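Long-range contacts in lipase (Rhizopus niveus, PDB 1LGY), which hydrolyses the ester bonds of triacylglycerols and their partial glycerides, with a strong preference for the 1 and 3 positions: residues K45-G50 against Y66-D71; K74-V79 against Y137-T142. All blocks are in the same frame, centred on the assembly; numbering follows the deposited sequence.

Interaction 1 of 2, residues K45-G50 against Y66-D71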
ATOM      1  N   LYS A  45      -8.296  16.524  -6.367  1.00 21.12           N
ATOM      2  CA  LYS A  45      -9.573  16.004  -5.937  1.00 18.59           C
ATOM      3  C   LYS A  45      -9.525  15.462  -4.536  1.00 20.37           C
ATOM      4  O   LYS A  45     -10.557  15.497  -3.862  1.00 22.53           O
ATOM      5  CB  LYS A  45     -10.059  14.856  -6.820  1.00 19.74           C
ATOM      6  CG  LYS A  45     -11.479  14.397  -6.486  1.00 20.80           C
ATOM      7  CD  LYS A  45     -11.952  13.047  -7.058  1.00 23.22           C
ATOM      8  CE  LYS A  45     -13.410  12.902  -6.548  1.00 20.93           C
ATOM      9  NZ  LYS A  45     -13.973  11.603  -6.852  1.00 12.99           N
ATOM     10  N   TRP A  46      -8.381  14.931  -4.071  1.00 18.59           N
ATOM     11  CA  TRP A  46      -8.369  14.308  -2.774  1.00 14.92           C
ATOM     12  C   TRP A  46      -7.553  15.066  -1.786  1.00 15.12           C
ATOM     13  O   TRP A  46      -7.920  15.075  -0.620  1.00 14.83           O
ATOM     14  CB  TRP A  46      -7.866  12.907  -2.927  1.00 13.29           C
ATOM     15  CG  TRP A  46      -8.925  12.050  -3.585  1.00 15.12           C
ATOM     16  CD1 TRP A  46      -8.755  11.593  -4.871  1.00 19.64           C
ATOM     17  CD2 TRP A  46     -10.111  11.646  -3.052  1.00 11.20           C
ATOM     18  NE1 TRP A  46      -9.838  10.900  -5.150  1.00 14.77           N
ATOM     19  CE2 TRP A  46     -10.657  10.912  -4.101  1.00 13.21           C
ATOM     20  CE3 TRP A  46     -10.812  11.782  -1.877  1.00 14.71           C
ATOM     21  CZ2 TRP A  46     -11.900  10.303  -4.006  1.00 15.78           C
ATOM     22  CZ3 TRP A  46     -12.066  11.181  -1.761  1.00 17.14           C
ATOM     23  CH2 TRP A  46     -12.608  10.442  -2.817  1.00 14.88           C
ATOM     24  N   VAL A  47      -6.443  15.679  -2.209  1.00 16.54           N
ATOM     25  CA  VAL A  47      -5.717  16.524  -1.289  1.00 16.25           C
ATOM     26  C   VAL A  47      -5.282  17.813  -1.942  1.00 15.70           C
ATOM     27  O   VAL A  47      -4.108  18.084  -2.104  1.00 14.03           O
ATOM     28  CB  VAL A  47      -4.547  15.630  -0.606  1.00 18.43           C
ATOM     29  CG1 VAL A  47      -3.979  14.694  -1.605  1.00 20.30           C
ATOM     30  CG2 VAL A  47      -3.495  16.487   0.073  1.00 10.52           C
ATOM     31  N   PRO A  48      -6.280  18.715  -2.241  1.00 19.51           N
ATOM     32  CA  PRO A  48      -6.107  20.024  -2.900  1.00 17.51           C
ATOM     33  C   PRO A  48      -5.004  20.962  -2.406  1.00 17.78           C
ATOM     34  O   PRO A  48      -4.430  21.717  -3.181  1.00 17.43           O
ATOM     35  CB  PRO A  48      -7.458  20.670  -2.796  1.00 15.07           C
ATOM     36  CG  PRO A  48      -7.981  20.105  -1.500  1.00 11.71           C
ATOM     37  CD  PRO A  48      -7.660  18.665  -1.731  1.00 16.73           C
ATOM     38  N   ASP A  49      -4.660  20.989  -1.123  1.00 21.00           N
ATOM     39  CA  ASP A  49      -3.601  21.881  -0.676  1.00 17.26           C
ATOM     40  C   ASP A  49      -2.263  21.174  -0.513  1.00 15.57           C
ATOM     41  O   ASP A  49      -1.406  21.647   0.216  1.00 16.67           O
ATOM     42  CB  ASP A  49      -4.052  22.497   0.610  1.00 20.16           C
ATOM     43  CG  ASP A  49      -3.829  21.633   1.831  1.00 23.40           C
ATOM     44  OD1 ASP A  49      -4.367  20.537   1.899  1.00 24.71           O
ATOM     45  OD2 ASP A  49      -3.079  22.064   2.707  1.00 34.60           O
ATOM     46  N   GLY A  50      -1.999  20.080  -1.213  1.00 16.18           N
ATOM     47  CA  GLY A  50      -0.793  19.330  -1.000  1.00 12.01           C
ATOM     48  C   GLY A  50       0.440  20.026  -1.505  1.00 15.87           C
ATOM     49  O   GLY A  50       0.478  20.618  -2.584  1.00 18.51           O
ATOM     50  N   TYR A  66       6.595   9.359  -3.225  1.00 12.18           N
ATOM     51  CA  TYR A  66       6.747  10.746  -2.849  1.00  8.43           C
ATOM     52  C   TYR A  66       6.303  11.076  -1.449  1.00 12.18           C
ATOM     53  O   TYR A  66       5.478  10.368  -0.888  1.00 14.64           O
ATOM     54  CB  TYR A  66       5.979  11.611  -3.794  1.00 10.47           C
ATOM     55  CG  TYR A  66       4.475  11.416  -3.838  1.00  6.06           C
ATOM     56  CD1 TYR A  66       3.642  12.092  -2.940  1.00  7.60           C
ATOM     57  CD2 TYR A  66       3.920  10.604  -4.827  1.00  7.82           C
ATOM     58  CE1 TYR A  66       2.250  11.962  -3.025  1.00  8.71           C
ATOM     59  CE2 TYR A  66       2.525  10.474  -4.924  1.00  2.30           C
ATOM     60  CZ  TYR A  66       1.718  11.155  -4.018  1.00  9.10           C
ATOM     61  OH  TYR A  66       0.359  10.993  -4.069  1.00 18.19           O
ATOM     62  N   VAL A  67       6.812  12.137  -0.821  1.00 13.71           N
ATOM     63  CA  VAL A  67       6.312  12.531   0.500  1.00 13.20           C
ATOM     64  C   VAL A  67       5.467  13.774   0.217  1.00 12.44           C
ATOM     65  O   VAL A  67       5.843  14.660  -0.559  1.00  5.36           O
ATOM     66  CB  VAL A  67       7.491  12.854   1.447  1.00 13.91           C
ATOM     67  CG1 VAL A  67       6.940  13.363   2.756  1.00 13.32           C
ATOM     68  CG2 VAL A  67       8.309  11.592   1.758  1.00 11.95           C
ATOM     69  N   LEU A  68       4.291  13.847   0.811  1.00 12.44           N
ATOM     70  CA  LEU A  68       3.421  14.971   0.523  1.00 14.58           C
ATOM     71  C   LEU A  68       2.907  15.509   1.845  1.00 11.86           C
ATOM     72  O   LEU A  68       2.596  14.676   2.683  1.00 17.51           O
ATOM     73  CB  LEU A  68       2.308  14.433  -0.351  1.00 13.88           C
ATOM     74  CG  LEU A  68       1.168  15.361  -0.732  1.00 13.29           C
ATOM     75  CD1 LEU A  68       1.488  16.115  -1.996  1.00 10.37           C
ATOM     76  CD2 LEU A  68      -0.078  14.535  -1.005  1.00 15.55           C
ATOM     77  N   ARG A  69       2.857  16.807   2.152  1.00 13.88           N
ATOM     78  CA  ARG A  69       2.221  17.296   3.382  1.00 11.13           C
ATOM     79  C   ARG A  69       0.976  18.106   3.028  1.00 14.18           C
ATOM     80  O   ARG A  69       0.832  18.716   1.967  1.00 15.22           O
ATOM     81  CB  ARG A  69       3.194  18.156   4.149  1.00 11.45           C
ATOM     82  CG  ARG A  69       2.736  18.542   5.532  1.00 10.30           C
ATOM     83  CD  ARG A  69       3.667  19.581   6.033  1.00 15.09           C
ATOM     84  NE  ARG A  69       3.448  20.825   5.325  1.00 18.09           N
ATOM     85  CZ  ARG A  69       4.470  21.556   4.915  1.00 21.46           C
ATOM     86  NH1 ARG A  69       5.727  21.216   5.134  1.00 22.63           N
ATOM     87  NH2 ARG A  69       4.246  22.614   4.171  1.00 24.50           N
ATOM     88  N   SER A  70      -0.029  18.073   3.889  1.00 16.93           N
ATOM     89  CA  SER A  70      -1.311  18.753   3.679  1.00 17.13           C
ATOM     90  C   SER A  70      -1.568  19.375   5.026  1.00 21.72           C
ATOM     91  O   SER A  70      -1.887  18.660   5.988  1.00 16.44           O
ATOM     92  CB  SER A  70      -2.464  17.815   3.423  1.00 16.11           C
ATOM     93  OG  SER A  70      -3.719  18.470   3.556  1.00 12.10           O
ATOM     94  N   ASP A  71      -1.376  20.700   5.093  1.00 21.56           N
ATOM     95  CA  ASP A  71      -1.607  21.391   6.340  1.00 20.01           C
ATOM     96  C   ASP A  71      -3.065  21.438   6.746  1.00 21.76           C
ATOM     97  O   ASP A  71      -3.414  21.416   7.925  1.00 20.35           O
ATOM     98  CB  ASP A  71      -1.038  22.759   6.200  1.00 21.84           C
ATOM     99  CG  ASP A  71       0.468  22.699   6.133  1.00 17.15           C
ATOM    100  OD1 ASP A  71       1.053  21.919   6.867  1.00 23.71           O
ATOM    101  OD2 ASP A  71       1.066  23.431   5.353  1.00 20.93           O
TER

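Interaction 2 of 2, residues K74-V79 against Y137-T142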
ATOM      1  N   LYS A  74      -3.812  17.932   8.137  1.00 24.89           N
ATOM      2  CA  LYS A  74      -2.777  17.532   9.077  1.00 24.27           C
ATOM      3  C   LYS A  74      -2.236  16.115   8.822  1.00 22.78           C
ATOM      4  O   LYS A  74      -2.204  15.248   9.692  1.00 23.18           O
ATOM      5  CB  LYS A  74      -3.349  17.681  10.492  1.00 26.76           C
ATOM      6  CG  LYS A  74      -3.571  19.164  10.747  1.00 29.92           C
ATOM      7  CD  LYS A  74      -4.203  19.378  12.097  1.00 38.66           C
ATOM      8  CE  LYS A  74      -4.517  20.864  12.232  1.00 45.42           C
ATOM      9  NZ  LYS A  74      -3.351  21.609  12.695  1.00 48.59           N
ATOM     10  N   THR A  75      -1.825  15.866   7.583  1.00 18.45           N
ATOM     11  CA  THR A  75      -1.328  14.566   7.205  1.00 15.69           C
ATOM     12  C   THR A  75      -0.122  14.740   6.321  1.00 14.92           C
ATOM     13  O   THR A  75      -0.011  15.677   5.544  1.00 14.31           O
ATOM     14  CB  THR A  75      -2.388  13.779   6.438  1.00 14.27           C
ATOM     15  OG1 THR A  75      -3.605  13.828   7.165  1.00 14.24           O
ATOM     16  CG2 THR A  75      -2.009  12.323   6.325  1.00 12.58           C
ATOM     17  N   ILE A  76       0.786  13.810   6.546  1.00 13.86           N
ATOM     18  CA  ILE A  76       1.995  13.619   5.795  1.00 16.52           C
ATOM     19  C   ILE A  76       1.738  12.269   5.176  1.00 17.85           C
ATOM     20  O   ILE A  76       1.583  11.279   5.890  1.00 19.06           O
ATOM     21  CB  ILE A  76       3.211  13.483   6.680  1.00 14.72           C
ATOM     22  CG1 ILE A  76       3.344  14.686   7.542  1.00 18.33           C
ATOM     23  CG2 ILE A  76       4.456  13.345   5.807  1.00 21.42           C
ATOM     24  CD1 ILE A  76       4.128  14.274   8.767  1.00 13.42           C
ATOM     25  N   TYR A  77       1.677  12.260   3.849  1.00 16.58           N
ATOM     26  CA  TYR A  77       1.393  11.074   3.064  1.00 12.13           C
ATOM     27  C   TYR A  77       2.666  10.478   2.524  1.00  9.63           C
ATOM     28  O   TYR A  77       3.481  11.253   2.047  1.00 13.65           O
ATOM     29  CB  TYR A  77       0.510  11.420   1.869  1.00 17.73           C
ATOM     30  CG  TYR A  77      -0.938  11.762   2.205  1.00 20.38           C
ATOM     31  CD1 TYR A  77      -1.855  10.731   2.411  1.00 21.03           C
ATOM     32  CD2 TYR A  77      -1.358  13.085   2.293  1.00 19.41           C
ATOM     33  CE1 TYR A  77      -3.181  11.007   2.708  1.00 19.02           C
ATOM     34  CE2 TYR A  77      -2.695  13.370   2.580  1.00 23.27           C
ATOM     35  CZ  TYR A  77      -3.583  12.326   2.786  1.00 21.11           C
ATOM     36  OH  TYR A  77      -4.891  12.591   3.087  1.00 23.64           O
ATOM     37  N   LEU A  78       2.877   9.161   2.555  1.00  4.85           N
ATOM     38  CA  LEU A  78       4.054   8.564   1.959  1.00  6.84           C
ATOM     39  C   LEU A  78       3.409   7.671   0.900  1.00 11.14           C
ATOM     40  O   LEU A  78       2.573   6.839   1.267  1.00 12.13           O
ATOM     41  CB  LEU A  78       4.745   7.714   2.930  1.00  5.67           C
ATOM     42  CG  LEU A  78       6.249   7.469   2.976  1.00  9.47           C
ATOM     43  CD1 LEU A  78       6.407   6.193   3.799  1.00  2.29           C
ATOM     44  CD2 LEU A  78       6.913   7.356   1.611  1.00  3.75           C
ATOM     45  N   VAL A  79       3.710   7.823  -0.412  1.00  9.14           N
ATOM     46  CA  VAL A  79       2.970   7.078  -1.432  1.00  7.38           C
ATOM     47  C   VAL A  79       3.955   6.348  -2.284  1.00  7.45           C
ATOM     48  O   VAL A  79       4.939   6.939  -2.700  1.00  6.63           O
ATOM     49  CB  VAL A  79       2.129   8.074  -2.289  1.00 11.81           C
ATOM     50  CG1 VAL A  79       1.458   7.413  -3.484  1.00  4.33           C
ATOM     51  CG2 VAL A  79       1.047   8.665  -1.388  1.00  9.12           C
ATOM     52  N   TYR A 137       0.711  16.160  13.273  1.00 14.20           N
ATOM     53  CA  TYR A 137       0.243  15.504  12.066  1.00  9.80           C
ATOM     54  C   TYR A 137       0.476  14.007  12.078  1.00  9.67           C
ATOM     55  O   TYR A 137       1.391  13.499  12.735  1.00 10.06           O
ATOM     56  CB  TYR A 137       0.958  16.090  10.900  1.00  9.13           C
ATOM     57  CG  TYR A 137       0.683  17.536  10.530  1.00  7.67           C
ATOM     58  CD1 TYR A 137       0.142  18.457  11.426  1.00  8.08           C
ATOM     59  CD2 TYR A 137       1.037  17.940   9.232  1.00 12.75           C
ATOM     60  CE1 TYR A 137      -0.041  19.772  11.035  1.00  5.71           C
ATOM     61  CE2 TYR A 137       0.853  19.257   8.831  1.00  9.31           C
ATOM     62  CZ  TYR A 137       0.305  20.163   9.735  1.00 13.57           C
ATOM     63  OH  TYR A 137       0.012  21.448   9.304  1.00 11.72           O
ATOM     64  N   LYS A 138      -0.387  13.329  11.325  1.00  8.36           N
ATOM     65  CA  LYS A 138      -0.342  11.891  11.175  1.00 11.35           C
ATOM     66  C   LYS A 138       0.257  11.491   9.823  1.00 10.97           C
ATOM     67  O   LYS A 138       0.163  12.219   8.843  1.00  8.88           O
ATOM     68  CB  LYS A 138      -1.739  11.242  11.263  1.00 13.07           C
ATOM     69  CG  LYS A 138      -2.936  12.157  11.544  1.00 25.18           C
ATOM     70  CD  LYS A 138      -4.260  11.415  11.309  1.00 27.40           C
ATOM     71  CE  LYS A 138      -4.464  10.426  12.478  1.00 32.07           C
ATOM     72  NZ  LYS A 138      -4.704  11.065  13.777  1.00 28.46           N
ATOM     73  N   VAL A 139       0.822  10.284   9.749  1.00 10.46           N
ATOM     74  CA  VAL A 139       1.454   9.779   8.553  1.00 11.60           C
ATOM     75  C   VAL A 139       0.577   8.720   7.925  1.00 10.61           C
ATOM     76  O   VAL A 139       0.261   7.701   8.535  1.00  9.78           O
ATOM     77  CB  VAL A 139       2.796   9.179   8.892  1.00 12.06           C
ATOM     78  CG1 VAL A 139       3.562   8.978   7.587  1.00 15.05           C
ATOM     79  CG2 VAL A 139       3.579  10.072   9.823  1.00 10.25           C
ATOM     80  N   ILE A 140       0.057   8.932   6.735  1.00  9.35           N
ATOM     81  CA  ILE A 140      -0.650   7.835   6.068  1.00  6.89           C
ATOM     82  C   ILE A 140       0.241   7.226   5.019  1.00  4.33           C
ATOM     83  O   ILE A 140       0.722   7.994   4.225  1.00 11.25           O
ATOM     84  CB  ILE A 140      -1.905   8.367   5.446  1.00  5.70           C
ATOM     85  CG1 ILE A 140      -2.742   8.803   6.667  1.00 10.61           C
ATOM     86  CG2 ILE A 140      -2.542   7.396   4.492  1.00  2.07           C
ATOM     87  CD1 ILE A 140      -4.197   9.239   6.518  1.00  8.67           C
ATOM     88  N   VAL A 141       0.496   5.913   4.937  1.00  8.80           N
ATOM     89  CA  VAL A 141       1.376   5.327   3.909  1.00  5.82           C
ATOM     90  C   VAL A 141       0.495   4.623   2.920  1.00  8.49           C
ATOM     91  O   VAL A 141      -0.430   3.932   3.341  1.00 13.79           O
ATOM     92  CB  VAL A 141       2.340   4.305   4.502  1.00  4.78           C
ATOM     93  CG1 VAL A 141       3.347   3.921   3.443  1.00  3.37           C
ATOM     94  CG2 VAL A 141       3.039   4.897   5.749  1.00  2.16           C
ATOM     95  N   THR A 142       0.719   4.744   1.628  1.00  8.71           N
ATOM     96  CA  THR A 142      -0.196   4.089   0.719  1.00 11.51           C
ATOM     97  C   THR A 142       0.392   3.725  -0.624  1.00 12.15           C
ATOM     98  O   THR A 142       1.431   4.249  -1.016  1.00 13.70           O
ATOM     99  CB  THR A 142      -1.431   5.008   0.561  1.00 10.09           C
ATOM    100  OG1 THR A 142      -2.450   4.132   0.126  1.00 18.13           O
ATOM    101  CG2 THR A 142      -1.323   6.113  -0.435  1.00 11.74           C
TER

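Interaction 1 of 2, residues K45-G50 against Y66-D71
A chi1 of 82° places Asp49 CG between the backbone N and the carbonyl carbon, while the hydroxyl of Ser70 extends opposite its backbone N (chi1 165°); these two settings bring the groups together. Ser70 OG donates to Asp49 OD1 at 2.7 Å, using the syn lone pair of that oxygen, and OG has a second hydrogen bond with Gln73 NE2. The other oxygen, Asp49 OD2, accepts from the backbone N of Lys72, so both oxygens of the carboxylate are tied to the end of strand 63-70 and the turn after it. Beside this polar grip the side-chain packing is apolar. Val47 CG2 rests on Ser70 CB at 3.7 Å, and Val47 CG1 meets Leu68 CD2 tip to tip at 4.0 Å. Gly50 comes in by its backbone: its CA approaches Arg69 O at 3.4 Å in a CA-H...O contact and lies 4.1 Å from Leu68 CD1. Helix 11-26 closes over Val47 through Ile23. A type I beta turn from Val47 to Gly50, closed by Gly50 N to Val47 O, carries the chain from helix 41-46 into strand 51-58, the edge strand antiparallel to 63-70 in the lipase's central sheet.

Interaction 2 of 2, residues K74-V79 against Y137-T142
Strands 75-79 and 138-142 run parallel, their axes 4.6 Å apart and inclined at 23°, and five backbone hydrogen bonds join them, from Lys138 N to Lys74 O at one end to Thr142 N to Leu78 O at the other. The bond from Ile76 N to Lys138 O is nearly straight, 171° at the hydrogen. At the start of the ladder Tyr137 lays its ring across Lys74: Lys74 CA sits 3.7 Å from the ring centroid, over the face, a CH-pi contact, and Lys74 CG reaches Tyr137 CE1 at 3.6 Å. The tyrosine hydroxyl is hydrogen-bonded to Asp71 OD1, and its ring stacks with His134.

On one face of the sheet, Thr75 turns CG2 opposite its backbone N, which brings that methyl to 3.6 Å from Ile140 CG1 and also over the centre of the Tyr77 ring. Tyr77 lies alongside Ile140, its CD1 3.8 Å from Ile140 CB, and further on Val79 CG2 meets Thr142 CG2 at 3.6 Å. Thr142 OG1 is hydrogen-bonded to Phe173 O on the next strand. Helix 11-26 covers this side through Tyr20 and Ile23. On the other face Ile76 and Val139 pack on Leu131 of helix 110-133, with Ile76 CG1 at the edge of the Tyr137 ring. Leu78 CD1 lies 3.8 Å from Val141 CG1; both residues pack on helix 146-161, and Leu78 also reaches Tyr123. Joined by a long crossover that includes helix 110-133, the pair belongs to the parallel core of the alpha/beta-hydrolase fold, and strand 138-144 leads into the nucleophile elbow carrying the catalytic Ser145.

Overall arrangement
Both contacts involve the same mixed sheet: interaction 2 pairs two of its strands, interaction 1 packs a turn on a third. That third strand, 63-70, is the antiparallel neighbour of strand 75-81, a pairing that includes Leu68 O with Tyr77 N. Interaction 2 is the buried one, a continuous backbone ladder with mostly apolar side chains on both faces, and Lys74 and Lys138 exposed at one end. Interaction 1, partly buried near the sheet's edge, is smaller (259 against 679 Å²) and relies on one carboxylate-hydroxyl bond and a few methyl contacts. They meet where Arg69 CG packs 3.9 Å from Tyr137 CE2. Interaction 2 alone continues toward the catalytic site; interaction 1 lies away from it.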